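Local coordinates for 450aa long hypothetical fmu protein (Pyrococcus horikoshii, PDB 2YXL), which binds the S-adenosylmethionine analogue sinefungin and is probably an RNA cytosine-5 methyltransferase of the RsmB/NOP family, at residues A[107-118]-A[127-138]. Numbering follows the deposited sequence.
Sequences IKNLRWKASDFI and GMYFWDLLDKIF
Segments 107-118 and 127-138, from helices 104-121 and 124-138, form an antiparallel helical hairpin in the N-terminal helical region, their axes 8.3 Å apart at an angle of 154° and their backbones closest where Ser-115 meets Gly-127. There Gly-127 CA lies 3.4 Å from Ser-115 O, a CA-H...O contact. Phe-130 enters as a knob into the hole formed by Leu-110, Ala-114, Ser-115 and Ile-118; its ring edge faces Leu-110 O and Ser-115 OG, while helix 84-99 packs against it through Ala-89 and Leu-90. Toward the other end, Leu-110 CD1 touches the edge of the Phe-138 ring, 3.7 Å from CZ. On the outer side, Arg-111 reaches across with CG anti to its backbone N, and a turn about CG-CD (chi3 -79°) brings NH1 over the Trp-131 indole in a cation-pi contact, the planes nearly perpendicular (83°). NH1 also donates to Trp-131 O, and NH2 forms a salt bridge with Asp-135 OD2. Trp-131 turns its edge toward the face of Trp-112. Replacing Trp-131 with alanine would probably leave NH1 of Arg-111 without the ring it stands over and Trp-112 without its edge-to-face mate. Leu-134 CB lies over one face of the guanidinium, 3.4 Å from Arg-111 NH2.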
ATOM      1  N   ILE A 107     -16.167   4.063 -26.917  1.00 35.46           N
ATOM      2  CA  ILE A 107     -16.279   2.675 -27.379  1.00 35.45           C
ATOM      3  C   ILE A 107     -15.596   2.513 -28.742  1.00 35.49           C
ATOM      4  O   ILE A 107     -15.051   1.453 -29.045  1.00 35.53           O
ATOM      5  CB  ILE A 107     -17.760   2.120 -27.352  1.00 35.37           C
ATOM      6  CG1 ILE A 107     -18.299   1.789 -28.746  1.00 35.28           C
ATOM      7  CG2 ILE A 107     -18.705   3.032 -26.568  1.00 35.44           C
ATOM      8  CD1 ILE A 107     -18.236   0.313 -29.074  1.00 35.28           C
ATOM      9  N   LYS A 108     -15.611   3.582 -29.538  1.00 35.61           N
ATOM     10  CA  LYS A 108     -14.893   3.629 -30.812  1.00 35.74           C
ATOM     11  C   LYS A 108     -13.379   3.603 -30.586  1.00 35.77           C
ATOM     12  O   LYS A 108     -12.655   2.895 -31.287  1.00 35.80           O
ATOM     13  CB  LYS A 108     -15.293   4.879 -31.605  1.00 35.83           C
ATOM     14  CG  LYS A 108     -14.618   5.017 -32.970  1.00 36.02           C
ATOM     15  CD  LYS A 108     -14.665   6.452 -33.483  1.00 36.36           C
ATOM     16  CE  LYS A 108     -16.008   6.797 -34.109  1.00 36.54           C
ATOM     17  NZ  LYS A 108     -16.201   6.091 -35.403  1.00 37.19           N
ATOM     18  N   ASN A 109     -12.914   4.378 -29.608  1.00 35.86           N
ATOM     19  CA  ASN A 109     -11.495   4.420 -29.259  1.00 35.97           C
ATOM     20  C   ASN A 109     -11.005   3.097 -28.662  1.00 36.09           C
ATOM     21  O   ASN A 109      -9.863   2.691 -28.886  1.00 36.07           O
ATOM     22  CB  ASN A 109     -11.199   5.592 -28.315  1.00 35.99           C
ATOM     23  CG  ASN A 109     -11.279   6.958 -29.008  1.00 35.98           C
ATOM     24  OD1 ASN A 109     -11.310   7.997 -28.345  1.00 36.12           O
ATOM     25  ND2 ASN A 109     -11.306   6.959 -30.335  1.00 35.57           N
ATOM     26  N   LEU A 110     -11.878   2.428 -27.909  1.00 36.14           N
ATOM     27  CA  LEU A 110     -11.604   1.075 -27.426  1.00 36.23           C
ATOM     28  C   LEU A 110     -11.449   0.096 -28.582  1.00 36.31           C
ATOM     29  O   LEU A 110     -10.580  -0.774 -28.550  1.00 36.41           O
ATOM     30  CB  LEU A 110     -12.713   0.588 -26.492  1.00 36.12           C
ATOM     31  CG  LEU A 110     -12.651   0.984 -25.020  1.00 35.96           C
ATOM     32  CD1 LEU A 110     -13.966   0.643 -24.345  1.00 35.74           C
ATOM     33  CD2 LEU A 110     -11.482   0.297 -24.316  1.00 35.66           C
ATOM     34  N   ARG A 111     -12.295   0.242 -29.598  1.00 36.41           N
ATOM     35  CA  ARG A 111     -12.277  -0.660 -30.747  1.00 36.69           C
ATOM     36  C   ARG A 111     -11.047  -0.469 -31.633  1.00 36.41           C
ATOM     37  O   ARG A 111     -10.427  -1.447 -32.048  1.00 36.65           O
ATOM     38  CB  ARG A 111     -13.567  -0.536 -31.569  1.00 36.59           C
ATOM     39  CG  ARG A 111     -13.627  -1.486 -32.759  1.00 37.27           C
ATOM     40  CD  ARG A 111     -15.029  -1.610 -33.359  1.00 37.60           C
ATOM     41  NE  ARG A 111     -15.904  -2.495 -32.585  1.00 39.84           N
ATOM     42  CZ  ARG A 111     -15.782  -3.822 -32.507  1.00 40.55           C
ATOM     43  NH1 ARG A 111     -14.803  -4.462 -33.139  1.00 40.51           N
ATOM     44  NH2 ARG A 111     -16.643  -4.518 -31.776  1.00 41.19           N
ATOM     45  N   TRP A 112     -10.689   0.783 -31.903  1.00 36.08           N
ATOM     46  CA  TRP A 112      -9.632   1.073 -32.866  1.00 35.86           C
ATOM     47  C   TRP A 112      -8.282   1.421 -32.244  1.00 35.97           C
ATOM     48  O   TRP A 112      -7.254   0.908 -32.683  1.00 36.23           O
ATOM     49  CB  TRP A 112     -10.082   2.151 -33.857  1.00 35.52           C
ATOM     50  CG  TRP A 112     -11.288   1.727 -34.637  1.00 35.12           C
ATOM     51  CD1 TRP A 112     -12.574   2.140 -34.445  1.00 34.56           C
ATOM     52  CD2 TRP A 112     -11.325   0.778 -35.708  1.00 34.64           C
ATOM     53  NE1 TRP A 112     -13.411   1.516 -35.338  1.00 34.55           N
ATOM     54  CE2 TRP A 112     -12.669   0.674 -36.126  1.00 34.52           C
ATOM     55  CE3 TRP A 112     -10.352   0.008 -36.362  1.00 34.55           C
ATOM     56  CZ2 TRP A 112     -13.068  -0.169 -37.168  1.00 34.75           C
ATOM     57  CZ3 TRP A 112     -10.748  -0.828 -37.397  1.00 34.50           C
ATOM     58  CH2 TRP A 112     -12.095  -0.908 -37.791  1.00 34.75           C
ATOM     59  N   LYS A 113      -8.279   2.272 -31.224  1.00 36.03           N
ATOM     60  CA  LYS A 113      -7.018   2.753 -30.652  1.00 36.06           C
ATOM     61  C   LYS A 113      -6.407   1.778 -29.641  1.00 35.95           C
ATOM     62  O   LYS A 113      -5.184   1.672 -29.551  1.00 36.01           O
ATOM     63  CB  LYS A 113      -7.172   4.155 -30.041  1.00 36.03           C
ATOM     64  CG  LYS A 113      -8.057   5.120 -30.836  1.00 36.34           C
ATOM     65  CD  LYS A 113      -7.571   5.361 -32.270  1.00 36.95           C
ATOM     66  CE  LYS A 113      -6.626   6.552 -32.373  1.00 37.07           C
ATOM     67  NZ  LYS A 113      -6.270   6.822 -33.795  1.00 36.91           N
ATOM     68  N   ALA A 114      -7.256   1.077 -28.889  1.00 35.80           N
ATOM     69  CA  ALA A 114      -6.797   0.069 -27.926  1.00 35.66           C
ATOM     70  C   ALA A 114      -6.264  -1.174 -28.630  1.00 35.53           C
ATOM     71  O   ALA A 114      -5.217  -1.706 -28.256  1.00 35.60           O
ATOM     72  CB  ALA A 114      -7.916  -0.310 -26.963  1.00 35.61           C
ATOM     73  N   SER A 115      -6.995  -1.629 -29.647  1.00 35.42           N
ATOM     74  CA  SER A 115      -6.579  -2.761 -30.468  1.00 35.36           C
ATOM     75  C   SER A 115      -5.216  -2.506 -31.088  1.00 35.14           C
ATOM     76  O   SER A 115      -4.349  -3.381 -31.077  1.00 35.20           O
ATOM     77  CB  SER A 115      -7.597  -3.025 -31.574  1.00 35.41           C
ATOM     78  OG  SER A 115      -8.819  -3.495 -31.038  1.00 36.22           O
ATOM     79  N   ASP A 116      -5.037  -1.299 -31.619  1.00 34.85           N
ATOM     80  CA  ASP A 116      -3.796  -0.916 -32.277  1.00 34.72           C
ATOM     81  C   ASP A 116      -2.644  -0.809 -31.287  1.00 34.32           C
ATOM     82  O   ASP A 116      -1.526  -1.242 -31.580  1.00 34.41           O
ATOM     83  CB  ASP A 116      -3.971   0.409 -33.021  1.00 34.89           C
ATOM     84  CG  ASP A 116      -2.862   0.668 -34.023  1.00 35.84           C
ATOM     85  OD1 ASP A 116      -2.341  -0.304 -34.619  1.00 37.07           O
ATOM     86  OD2 ASP A 116      -2.518   1.850 -34.225  1.00 37.10           O
ATOM     87  N   PHE A 117      -2.930  -0.246 -30.116  1.00 33.73           N
ATOM     88  CA  PHE A 117      -1.917  -0.034 -29.086  1.00 33.30           C
ATOM     89  C   PHE A 117      -1.321  -1.344 -28.566  1.00 33.18           C
ATOM     90  O   PHE A 117      -0.098  -1.469 -28.466  1.00 33.19           O
ATOM     91  CB  PHE A 117      -2.483   0.809 -27.934  1.00 33.04           C
ATOM     92  CG  PHE A 117      -1.520   1.013 -26.791  1.00 32.42           C
ATOM     93  CD1 PHE A 117      -1.827   0.542 -25.519  1.00 32.14           C
ATOM     94  CD2 PHE A 117      -0.310   1.676 -26.986  1.00 31.65           C
ATOM     95  CE1 PHE A 117      -0.944   0.729 -24.453  1.00 32.14           C
ATOM     96  CE2 PHE A 117       0.579   1.870 -25.930  1.00 31.59           C
ATOM     97  CZ  PHE A 117       0.263   1.396 -24.660  1.00 32.06           C
ATOM     98  N   ILE A 118      -2.172  -2.316 -28.249  1.00 33.00           N
ATOM     99  CA  ILE A 118      -1.679  -3.593 -27.723  1.00 32.98           C
ATOM    100  C   ILE A 118      -0.998  -4.438 -28.797  1.00 32.93           C
ATOM    101  O   ILE A 118      -0.096  -5.220 -28.493  1.00 32.89           O
ATOM    102  CB  ILE A 118      -2.755  -4.395 -26.921  1.00 33.01           C
ATOM    103  CG1 ILE A 118      -3.895  -4.882 -27.823  1.00 33.18           C
ATOM    104  CG2 ILE A 118      -3.278  -3.563 -25.735  1.00 32.78           C
ATOM    105  CD1 ILE A 118      -4.954  -5.703 -27.091  1.00 33.08           C
ATOM    106  N   GLY A 127      -4.112  -7.837 -30.971  1.00 32.01           N
ATOM    107  CA  GLY A 127      -5.021  -6.722 -31.221  1.00 32.36           C
ATOM    108  C   GLY A 127      -6.269  -7.177 -31.956  1.00 32.73           C
ATOM    109  O   GLY A 127      -7.376  -6.732 -31.644  1.00 32.62           O
ATOM    110  N   MET A 128      -6.083  -8.070 -32.928  1.00 33.20           N
ATOM    111  CA  MET A 128      -7.190  -8.647 -33.691  1.00 34.05           C
ATOM    112  C   MET A 128      -8.125  -9.450 -32.792  1.00 34.14           C
ATOM    113  O   MET A 128      -9.346  -9.306 -32.870  1.00 34.38           O
ATOM    114  CB  MET A 128      -6.675  -9.535 -34.833  1.00 33.95           C
ATOM    115  CG  MET A 128      -6.169  -8.784 -36.053  1.00 34.04           C
ATOM    116  SD  MET A 128      -5.405  -9.902 -37.249  1.00 35.14           S
ATOM    117  CE  MET A 128      -4.738  -8.730 -38.427  1.00 34.88           C
ATOM    118  N   TYR A 129      -7.541 -10.289 -31.941  1.00 34.44           N
ATOM    119  CA  TYR A 129      -8.296 -11.104 -30.992  1.00 34.78           C
ATOM    120  C   TYR A 129      -9.135 -10.230 -30.054  1.00 34.58           C
ATOM    121  O   TYR A 129     -10.297 -10.542 -29.783  1.00 34.41           O
ATOM    122  CB  TYR A 129      -7.341 -12.011 -30.208  1.00 35.34           C
ATOM    123  CG  TYR A 129      -8.002 -12.909 -29.186  1.00 35.96           C
ATOM    124  CD1 TYR A 129      -8.652 -14.081 -29.568  1.00 36.82           C
ATOM    125  CD2 TYR A 129      -7.959 -12.595 -27.832  1.00 36.68           C
ATOM    126  CE1 TYR A 129      -9.257 -14.910 -28.624  1.00 37.19           C
ATOM    127  CE2 TYR A 129      -8.553 -13.412 -26.882  1.00 37.22           C
ATOM    128  CZ  TYR A 129      -9.200 -14.564 -27.282  1.00 37.32           C
ATOM    129  OH  TYR A 129      -9.785 -15.366 -26.329  1.00 38.00           O
ATOM    130  N   PHE A 130      -8.540  -9.139 -29.576  1.00 34.44           N
ATOM    131  CA  PHE A 130      -9.245  -8.148 -28.767  1.00 34.42           C
ATOM    132  C   PHE A 130     -10.416  -7.556 -29.542  1.00 34.47           C
ATOM    133  O   PHE A 130     -11.542  -7.513 -29.044  1.00 34.34           O
ATOM    134  CB  PHE A 130      -8.290  -7.034 -28.332  1.00 34.34           C
ATOM    135  CG  PHE A 130      -8.941  -5.969 -27.486  1.00 34.52           C
ATOM    136  CD1 PHE A 130      -9.239  -6.209 -26.147  1.00 34.27           C
ATOM    137  CD2 PHE A 130      -9.249  -4.724 -28.028  1.00 34.38           C
ATOM    138  CE1 PHE A 130      -9.837  -5.231 -25.363  1.00 34.87           C
ATOM    139  CE2 PHE A 130      -9.847  -3.735 -27.249  1.00 34.87           C
ATOM    140  CZ  PHE A 130     -10.142  -3.987 -25.916  1.00 34.85           C
ATOM    141  N   TRP A 131     -10.129  -7.117 -30.766  1.00 34.57           N
ATOM    142  CA  TRP A 131     -11.113  -6.542 -31.673  1.00 34.73           C
ATOM    143  C   TRP A 131     -12.310  -7.477 -31.859  1.00 35.01           C
ATOM    144  O   TRP A 131     -13.460  -7.029 -31.854  1.00 35.03           O
ATOM    145  CB  TRP A 131     -10.441  -6.251 -33.018  1.00 34.62           C
ATOM    146  CG  TRP A 131     -11.200  -5.327 -33.919  1.00 34.33           C
ATOM    147  CD1 TRP A 131     -11.090  -3.967 -33.978  1.00 34.24           C
ATOM    148  CD2 TRP A 131     -12.170  -5.696 -34.905  1.00 33.91           C
ATOM    149  NE1 TRP A 131     -11.936  -3.463 -34.936  1.00 33.89           N
ATOM    150  CE2 TRP A 131     -12.612  -4.500 -35.521  1.00 34.10           C
ATOM    151  CE3 TRP A 131     -12.713  -6.917 -35.326  1.00 33.77           C
ATOM    152  CZ2 TRP A 131     -13.575  -4.491 -36.540  1.00 34.04           C
ATOM    153  CZ3 TRP A 131     -13.669  -6.909 -36.343  1.00 34.28           C
ATOM    154  CH2 TRP A 131     -14.091  -5.699 -36.935  1.00 34.26           C
ATOM    155  N   ASP A 132     -12.027  -8.772 -32.001  1.00 35.35           N
ATOM    156  CA  ASP A 132     -13.048  -9.811 -32.151  1.00 35.76           C
ATOM    157  C   ASP A 132     -13.908 -10.021 -30.899  1.00 36.15           C
ATOM    158  O   ASP A 132     -15.017 -10.547 -30.994  1.00 36.24           O
ATOM    159  CB  ASP A 132     -12.403 -11.146 -32.551  1.00 35.56           C
ATOM    160  CG  ASP A 132     -11.970 -11.184 -34.004  1.00 35.91           C
ATOM    161  OD1 ASP A 132     -12.461 -10.363 -34.812  1.00 36.32           O
ATOM    162  OD2 ASP A 132     -11.143 -12.054 -34.351  1.00 36.34           O
ATOM    163  N   LEU A 133     -13.399  -9.621 -29.735  1.00 36.53           N
ATOM    164  CA  LEU A 133     -14.114  -9.826 -28.474  1.00 37.24           C
ATOM    165  C   LEU A 133     -14.974  -8.643 -28.022  1.00 37.71           C
ATOM    166  O   LEU A 133     -15.880  -8.811 -27.198  1.00 37.68           O
ATOM    167  CB  LEU A 133     -13.138 -10.186 -27.351  1.00 37.11           C
ATOM    168  CG  LEU A 133     -12.471 -11.557 -27.391  1.00 37.24           C
ATOM    169  CD1 LEU A 133     -11.339 -11.574 -26.386  1.00 37.04           C
ATOM    170  CD2 LEU A 133     -13.468 -12.684 -27.127  1.00 36.73           C
ATOM    171  N   LEU A 134     -14.687  -7.458 -28.553  1.00 38.38           N
ATOM    172  CA  LEU A 134     -15.321  -6.229 -28.079  1.00 39.28           C
ATOM    173  C   LEU A 134     -16.852  -6.264 -27.981  1.00 39.70           C
ATOM    174  O   LEU A 134     -17.412  -5.882 -26.953  1.00 39.80           O
ATOM    175  CB  LEU A 134     -14.858  -5.014 -28.885  1.00 39.37           C
ATOM    176  CG  LEU A 134     -13.802  -4.105 -28.250  1.00 39.95           C
ATOM    177  CD1 LEU A 134     -14.205  -2.664 -28.516  1.00 40.66           C
ATOM    178  CD2 LEU A 134     -13.671  -4.317 -26.742  1.00 40.33           C
ATOM    179  N   ASP A 135     -17.510  -6.727 -29.042  1.00 40.17           N
ATOM    180  CA  ASP A 135     -18.971  -6.812 -29.080  1.00 40.84           C
ATOM    181  C   ASP A 135     -19.552  -7.731 -28.004  1.00 41.35           C
ATOM    182  O   ASP A 135     -20.562  -7.394 -27.382  1.00 41.53           O
ATOM    183  CB  ASP A 135     -19.465  -7.226 -30.472  1.00 40.79           C
ATOM    184  CG  ASP A 135     -19.574  -6.048 -31.437  1.00 40.88           C
ATOM    185  OD1 ASP A 135     -19.792  -6.290 -32.642  1.00 41.25           O
ATOM    186  OD2 ASP A 135     -19.446  -4.883 -30.997  1.00 40.63           O
ATOM    187  N   LYS A 136     -18.909  -8.877 -27.784  1.00 41.99           N
ATOM    188  CA  LYS A 136     -19.309  -9.816 -26.729  1.00 42.67           C
ATOM    189  C   LYS A 136     -19.290  -9.148 -25.352  1.00 42.96           C
ATOM    190  O   LYS A 136     -20.195  -9.355 -24.541  1.00 42.91           O
ATOM    191  CB  LYS A 136     -18.400 -11.051 -26.725  1.00 42.71           C
ATOM    192  CG  LYS A 136     -18.669 -12.064 -27.841  1.00 43.53           C
ATOM    193  CD  LYS A 136     -19.617 -13.183 -27.392  1.00 44.47           C
ATOM    194  CE  LYS A 136     -21.064 -12.946 -27.833  1.00 44.71           C
ATOM    195  NZ  LYS A 136     -21.267 -13.216 -29.289  1.00 44.69           N
ATOM    196  N   ILE A 137     -18.257  -8.342 -25.113  1.00 43.49           N
ATOM    197  CA  ILE A 137     -18.092  -7.600 -23.864  1.00 43.98           C
ATOM    198  C   ILE A 137     -19.206  -6.563 -23.676  1.00 44.64           C
ATOM    199  O   ILE A 137     -19.782  -6.455 -22.593  1.00 44.74           O
ATOM    200  CB  ILE A 137     -16.686  -6.941 -23.786  1.00 43.78           C
ATOM    201  CG1 ILE A 137     -15.609  -8.022 -23.620  1.00 43.78           C
ATOM    202  CG2 ILE A 137     -16.609  -5.921 -22.648  1.00 43.43           C
ATOM    203  CD1 ILE A 137     -14.193  -7.557 -23.912  1.00 43.20           C
ATOM    204  N   PHE A 138     -19.519  -5.819 -24.733  1.00 45.42           N
ATOM    205  CA  PHE A 138     -20.559  -4.794 -24.662  1.00 46.27           C
ATOM    206  C   PHE A 138     -21.985  -5.354 -24.615  1.00 46.75           C
ATOM    207  O   PHE A 138     -22.921  -4.643 -24.256  1.00 46.72           O
ATOM    208  CB  PHE A 138     -20.391  -3.759 -25.779  1.00 46.29           C
ATOM    209  CG  PHE A 138     -19.319  -2.747 -25.496  1.00 46.57           C
ATOM    210  CD1 PHE A 138     -18.048  -2.890 -26.036  1.00 46.46           C
ATOM    211  CD2 PHE A 138     -19.576  -1.657 -24.666  1.00 46.86           C
ATOM    212  CE1 PHE A 138     -17.046  -1.963 -25.766  1.00 46.42           C
ATOM    213  CE2 PHE A 138     -18.579  -0.722 -24.390  1.00 47.04           C
ATOM    214  CZ  PHE A 138     -17.308  -0.881 -24.942  1.00 46.56           C
TER